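Local coordinates for hypothetical protein XAC2396 (Xanthomonas axonopodis pv. citri, PDB 2G3W) that is of unknown function but has a compact fold built around a variation of the PD-(D/E)XK nuclease motif, at residues A[12-17]-A[23-28]; A[42-47]-A[161-166]. One frame throughout, in Å; residues are numbered along the deposited sequence.

Interaction 1 of 2, residues A[12-17]-A[23-28]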
loop_
_atom_site.group_PDB
_atom_site.type_symbol
_atom_site.label_atom_id
_atom_site.label_comp_id
_atom_site.label_asym_id
_atom_site.label_seq_id
_atom_site.Cartn_x
_atom_site.Cartn_y
_atom_site.Cartn_z
ATOM N N LEU A 12 10.643 23.832 -4.883
ATOM C CA LEU A 12 9.466 22.966 -4.838
ATOM C C LEU A 12 8.309 23.636 -4.112
ATOM O O LEU A 12 8.428 24.012 -2.940
ATOM C CB LEU A 12 9.800 21.628 -4.158
ATOM C CG LEU A 12 10.969 20.775 -4.675
ATOM C CD1 LEU A 12 11.186 19.552 -3.801
ATOM C CD2 LEU A 12 10.732 20.371 -6.123
ATOM N N GLN A 13 7.203 23.817 -4.829
ATOM C CA GLN A 13 5.953 24.209 -4.220
ATOM C C GLN A 13 5.075 22.970 -4.116
ATOM O O GLN A 13 4.541 22.485 -5.117
ATOM C CB GLN A 13 5.264 25.316 -5.014
ATOM C CG GLN A 13 4.135 26.001 -4.236
ATOM C CD GLN A 13 4.614 26.732 -2.988
ATOM O OE1 GLN A 13 5.200 27.811 -3.069
ATOM N NE2 GLN A 13 4.336 26.158 -1.828
ATOM N N ILE A 14 4.957 22.468 -2.891
ATOM C CA ILE A 14 4.358 21.158 -2.595
ATOM C C ILE A 14 2.933 21.321 -2.058
ATOM O O ILE A 14 2.667 22.153 -1.193
ATOM C CB ILE A 14 5.232 20.357 -1.609
ATOM C CG1 ILE A 14 6.662 20.244 -2.148
ATOM C CG2 ILE A 14 4.621 18.945 -1.322
ATOM C CD1 ILE A 14 7.558 19.342 -1.327
ATOM N N SER A 15 2.022 20.542 -2.631
ATOM C CA SER A 15 0.638 20.474 -2.198
ATOM C C SER A 15 0.311 19.011 -1.991
ATOM O O SER A 15 -0.080 18.301 -2.926
ATOM C CB SER A 15 -0.279 21.074 -3.251
ATOM O OG SER A 15 -0.048 22.456 -3.361
ATOM N N ASP A 16 0.498 18.557 -0.761
ATOM C CA ASP A 16 0.273 17.162 -0.439
ATOM C C ASP A 16 -1.053 17.038 0.303
ATOM O O ASP A 16 -1.123 17.298 1.501
ATOM C CB ASP A 16 1.424 16.620 0.412
ATOM C CG ASP A 16 1.351 15.105 0.611
ATOM O OD1 ASP A 16 0.263 14.498 0.548
ATOM O OD2 ASP A 16 2.411 14.501 0.825
HETATM N N MSE A 17 -2.095 16.647 -0.427
HETATM C CA MSE A 17 -3.432 16.377 0.121
HETATM C C MSE A 17 -3.398 15.235 1.134
HETATM O O MSE A 17 -4.104 15.236 2.139
HETATM C CB MSE A 17 -4.388 15.978 -1.008
HETATM C CG MSE A 17 -5.202 17.096 -1.635
HETATM SE SE MSE A 17 -6.172 16.560 -3.287
HETATM C CE MSE A 17 -5.988 14.602 -3.224
ATOM N N ALA A 23 4.093 23.384 1.693
ATOM C CA ALA A 23 5.273 24.194 1.991
ATOM C C ALA A 23 6.108 24.444 0.753
ATOM O O ALA A 23 5.942 23.760 -0.268
ATOM C CB ALA A 23 6.116 23.550 3.092
ATOM N N ASN A 24 6.998 25.429 0.863
ATOM C CA ASN A 24 7.949 25.777 -0.186
ATOM C C ASN A 24 9.391 25.479 0.220
ATOM O O ASN A 24 9.823 25.849 1.322
ATOM C CB ASN A 24 7.840 27.249 -0.574
ATOM C CG ASN A 24 8.544 27.548 -1.885
ATOM O OD1 ASN A 24 9.722 27.924 -1.910
ATOM N ND2 ASN A 24 7.832 27.345 -2.989
ATOM N N HIS A 25 10.124 24.838 -0.694
ATOM C CA HIS A 25 11.499 24.420 -0.455
ATOM C C HIS A 25 12.454 24.907 -1.536
ATOM O O HIS A 25 12.282 24.598 -2.713
ATOM C CB HIS A 25 11.588 22.886 -0.357
ATOM C CG HIS A 25 10.911 22.333 0.848
ATOM N ND1 HIS A 25 11.561 22.172 2.052
ATOM C CD2 HIS A 25 9.627 21.956 1.056
ATOM C CE1 HIS A 25 10.714 21.670 2.938
ATOM N NE2 HIS A 25 9.535 21.530 2.357
ATOM N N SER A 26 13.456 25.665 -1.100
ATOM C CA SER A 26 14.554 26.085 -1.938
ATOM C C SER A 26 15.709 25.125 -1.729
ATOM O O SER A 26 16.344 25.127 -0.669
ATOM C CB SER A 26 14.972 27.509 -1.557
ATOM O OG SER A 26 15.926 27.999 -2.464
ATOM N N LEU A 27 15.968 24.290 -2.734
ATOM C CA LEU A 27 16.953 23.234 -2.608
ATOM C C LEU A 27 18.168 23.420 -3.521
ATOM O O LEU A 27 18.079 24.064 -4.559
ATOM C CB LEU A 27 16.298 21.875 -2.938
ATOM C CG LEU A 27 15.108 21.466 -2.060
ATOM C CD1 LEU A 27 14.639 20.126 -2.508
ATOM C CD2 LEU A 27 15.456 21.436 -0.577
ATOM N N THR A 28 19.269 22.796 -3.106
ATOM C CA THR A 28 20.517 22.700 -3.834
ATOM C C THR A 28 20.914 21.242 -3.818
ATOM O O THR A 28 20.863 20.596 -2.758
ATOM C CB THR A 28 21.572 23.575 -3.102
ATOM O OG1 THR A 28 21.472 24.911 -3.607
ATOM C CG2 THR A 28 22.993 23.046 -3.259
#
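Leu12 and His25 face each other as an antiparallel hydrogen-bonded pair: Leu12 N reaches His25 O at 2.8 Å, and His25 N returns to Leu12 O at 2.9 Å. Leu12 O also receives a CA-H...O contact from Asn24. The side chain of Leu12 runs to the face that carries Leu12, Ile14 and His25, where its CD1 meets Leu27 CD1 at 3.7 Å, the two leucines crossing at about a right angle beneath helix 37-49.

Gln13 turns to the other face, opposite Asn24 in a non-hydrogen-bonded pair. Its CG is anti to the backbone N (chi1 -166°), and a bend at chi2 brings the amide back over Asn24, whose ND2 donates to Gln13 OE1 at 2.7 Å. This bond is far from straight, 137° at the hydrogen, and the donor sits above the carbonyl plane instead of on a lone pair. The two amides are exposed, with their planes 43° apart.

Ile14 is back on the face of Leu12 and His25, paired with Ala23. Ile14 N donates to Ala23 O at 3.1 Å, while the return bond from Ala23 N to Ile14 O is long and weak at 3.4 Å. Ile14 CD1 comes obliquely to the His25 ring, 4.1 Å from CD2; a hydrogen bond between His25 NE2 and Tyr21 OH ties that ring to Tyr21 at the start of the same strand. Gln13 and Ser15 also bond through their backbones to strand 149-157, leaving strand 21-31 outermost within the chain: a β-hairpin at the margin of the large mixed sheet.

Interaction 2 of 2, residues A[42-47]-A[161-166]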
loop_
_atom_site.group_PDB
_atom_site.type_symbol
_atom_site.label_atom_id
_atom_site.label_comp_id
_atom_site.label_asym_id
_atom_site.label_seq_id
_atom_site.Cartn_x
_atom_site.Cartn_y
_atom_site.Cartn_z
ATOM N N VAL A 42 15.049 11.424 -9.246
ATOM C CA VAL A 42 14.433 10.507 -8.260
ATOM C C VAL A 42 14.761 11.024 -6.851
ATOM O O VAL A 42 13.877 11.004 -5.965
ATOM C CB VAL A 42 14.890 9.043 -8.410
ATOM C CG1 VAL A 42 14.356 8.154 -7.252
ATOM C CG2 VAL A 42 14.368 8.440 -9.729
ATOM N N ARG A 43 15.994 11.528 -6.634
ATOM C CA ARG A 43 16.312 12.106 -5.325
ATOM C C ARG A 43 15.477 13.353 -5.044
ATOM O O ARG A 43 15.012 13.578 -3.926
ATOM C CB ARG A 43 17.769 12.533 -5.219
ATOM C CG ARG A 43 18.836 11.464 -5.166
ATOM C CD ARG A 43 19.986 12.104 -4.310
ATOM N NE ARG A 43 20.848 12.938 -5.165
ATOM C CZ ARG A 43 21.414 14.086 -4.837
ATOM N NH1 ARG A 43 21.174 14.679 -3.665
ATOM N NH2 ARG A 43 22.182 14.690 -5.741
ATOM N N LEU A 44 15.332 14.207 -6.053
ATOM C CA LEU A 44 14.478 15.381 -5.916
ATOM C C LEU A 44 13.034 14.954 -5.627
ATOM O O LEU A 44 12.396 15.475 -4.716
ATOM C CB LEU A 44 14.550 16.255 -7.170
ATOM C CG LEU A 44 13.770 17.553 -7.070
ATOM C CD1 LEU A 44 14.379 18.439 -5.948
ATOM C CD2 LEU A 44 13.755 18.241 -8.411
ATOM N N LEU A 45 12.513 14.014 -6.407
ATOM C CA LEU A 45 11.178 13.466 -6.146
ATOM C C LEU A 45 11.070 12.900 -4.704
ATOM O O LEU A 45 10.031 13.073 -4.039
ATOM C CB LEU A 45 10.800 12.399 -7.217
ATOM C CG LEU A 45 9.494 11.627 -7.001
ATOM C CD1 LEU A 45 8.276 12.498 -6.999
ATOM C CD2 LEU A 45 9.360 10.501 -8.030
ATOM N N ALA A 46 12.119 12.203 -4.249
ATOM C CA ALA A 46 12.136 11.601 -2.906
ATOM C C ALA A 46 12.022 12.659 -1.828
ATOM O O ALA A 46 11.275 12.499 -0.848
ATOM C CB ALA A 46 13.384 10.764 -2.692
ATOM N N PHE A 47 12.768 13.744 -2.005
ATOM C CA PHE A 47 12.637 14.849 -1.100
ATOM C C PHE A 47 11.163 15.309 -1.042
ATOM O O PHE A 47 10.595 15.470 0.043
ATOM C CB PHE A 47 13.618 15.987 -1.474
ATOM C CG PHE A 47 13.714 17.050 -0.406
ATOM C CD1 PHE A 47 12.679 17.933 -0.221
ATOM C CD2 PHE A 47 14.825 17.128 0.437
ATOM C CE1 PHE A 47 12.723 18.913 0.788
ATOM C CE2 PHE A 47 14.894 18.132 1.443
ATOM C CZ PHE A 47 13.836 19.000 1.615
ATOM N N VAL A 161 1.368 11.216 -7.523
ATOM C CA VAL A 161 2.242 12.384 -7.482
ATOM C C VAL A 161 2.415 12.953 -8.881
ATOM O O VAL A 161 2.668 12.213 -9.830
ATOM C CB VAL A 161 3.620 12.078 -6.771
ATOM C CG1 VAL A 161 4.324 10.928 -7.420
ATOM C CG2 VAL A 161 4.530 13.342 -6.706
ATOM N N GLN A 162 2.235 14.266 -8.989
ATOM C CA GLN A 162 2.536 15.035 -10.197
ATOM C C GLN A 162 3.672 16.015 -9.936
ATOM O O GLN A 162 3.656 16.759 -8.954
ATOM C CB GLN A 162 1.302 15.805 -10.728
ATOM C CG GLN A 162 1.611 16.586 -12.019
ATOM C CD GLN A 162 0.447 17.391 -12.602
ATOM O OE1 GLN A 162 -0.604 17.570 -11.975
ATOM N NE2 GLN A 162 0.646 17.891 -13.820
HETATM N N MSE A 163 4.653 16.008 -10.839
HETATM C CA MSE A 163 5.758 16.932 -10.807
HETATM C C MSE A 163 5.591 17.840 -12.007
HETATM O O MSE A 163 5.822 17.426 -13.159
HETATM C CB MSE A 163 7.065 16.167 -10.898
HETATM C CG MSE A 163 7.371 15.363 -9.636
HETATM SE SE MSE A 163 8.424 16.415 -8.401
HETATM C CE MSE A 163 10.059 16.208 -9.350
ATOM N N LEU A 164 5.159 19.066 -11.739
ATOM C CA LEU A 164 4.802 19.987 -12.804
ATOM C C LEU A 164 5.722 21.221 -12.904
ATOM O O LEU A 164 5.865 21.990 -11.957
ATOM C CB LEU A 164 3.334 20.416 -12.660
ATOM C CG LEU A 164 2.869 21.510 -13.626
ATOM C CD1 LEU A 164 2.700 20.955 -15.033
ATOM C CD2 LEU A 164 1.580 22.133 -13.123
ATOM N N ALA A 165 6.329 21.392 -14.070
ATOM C CA ALA A 165 7.173 22.537 -14.353
ATOM C C ALA A 165 6.653 23.205 -15.631
ATOM O O ALA A 165 5.859 22.606 -16.358
ATOM C CB ALA A 165 8.596 22.095 -14.524
ATOM N N ASP A 166 7.097 24.439 -15.911
ATOM C CA ASP A 166 6.685 25.133 -17.132
ATOM C C ASP A 166 7.068 24.356 -18.399
ATOM O O ASP A 166 6.433 24.520 -19.446
ATOM C CB ASP A 166 7.284 26.553 -17.203
ATOM C CG ASP A 166 6.850 27.458 -16.035
ATOM O OD1 ASP A 166 5.645 27.336 -15.532
ATOM O OD2 ASP A 166 7.731 28.327 -15.620
#
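Leu45 carries its CG anti to the backbone N (chi1 174°), and chi1 and chi2 together carry CD1 toward the strand, where it settles against both Val161 and Met163. On the strand, selenomethionine Met163 has its CG anti to the carbonyl carbon (chi1 -70°), with the chain bent at chi2 and chi3 and its CE reaching toward Leu44. That first torsion sets the base of the side chain against Leu45 CD1, 4.0 Å from Met163 CG, with the selenium only slightly farther away. The same methyl meets Val161 CG2 at 3.9 Å, so a single branch of Leu45 spans two strand residues, both of which project toward the helix.

Contact with the far end of Met163 is looser: its CE approaches Leu44 CD2 at 4.3 Å, one residue back along the helix. No hydrogen bond joins the segments; this is apolar helix-on-sheet packing, with helix 37-49 lying across one face of the mixed sheet, and segment 42-47 runs at 116° to strand segment 161-165. All four touching residues are buried. The short axes stay 10.8 Å apart, a gap bridged by side chains alone.

Neighbouring strands continue the apolar surface beside Val161 and Met163, since Val154 of strand 149-157 touches both and Leu172 of strand 168-176 packs on Val161. Leu134, from a loop, also touches Leu45, while Leu44 also rests on Leu27 and Leu29 of strand 21-31.

How the interactions relate
Helix 37-49 follows strand 21-31 in the chain and ties the two contacts together, their centres about 10 Å apart. Leu44 of interaction 2 also touches interaction 1: its CD1 lies 3.8 Å from Leu27 CD1 and 4.0 Å from Leu12 CD1, while its other methyl serves interaction 2. One turn along, Phe47 packs its CZ 3.7 Å from Leu27 CD2 and meets the His25 ring edge-to-face. Thus the helix that leans on strand 160-165 also covers the Leu12, His25 and Leu27 part of the hairpin. Both contacts reach the same sheet, with strand 149-157 lying between strands 6-16 and 160-165, and join into one apolar layer under the helix.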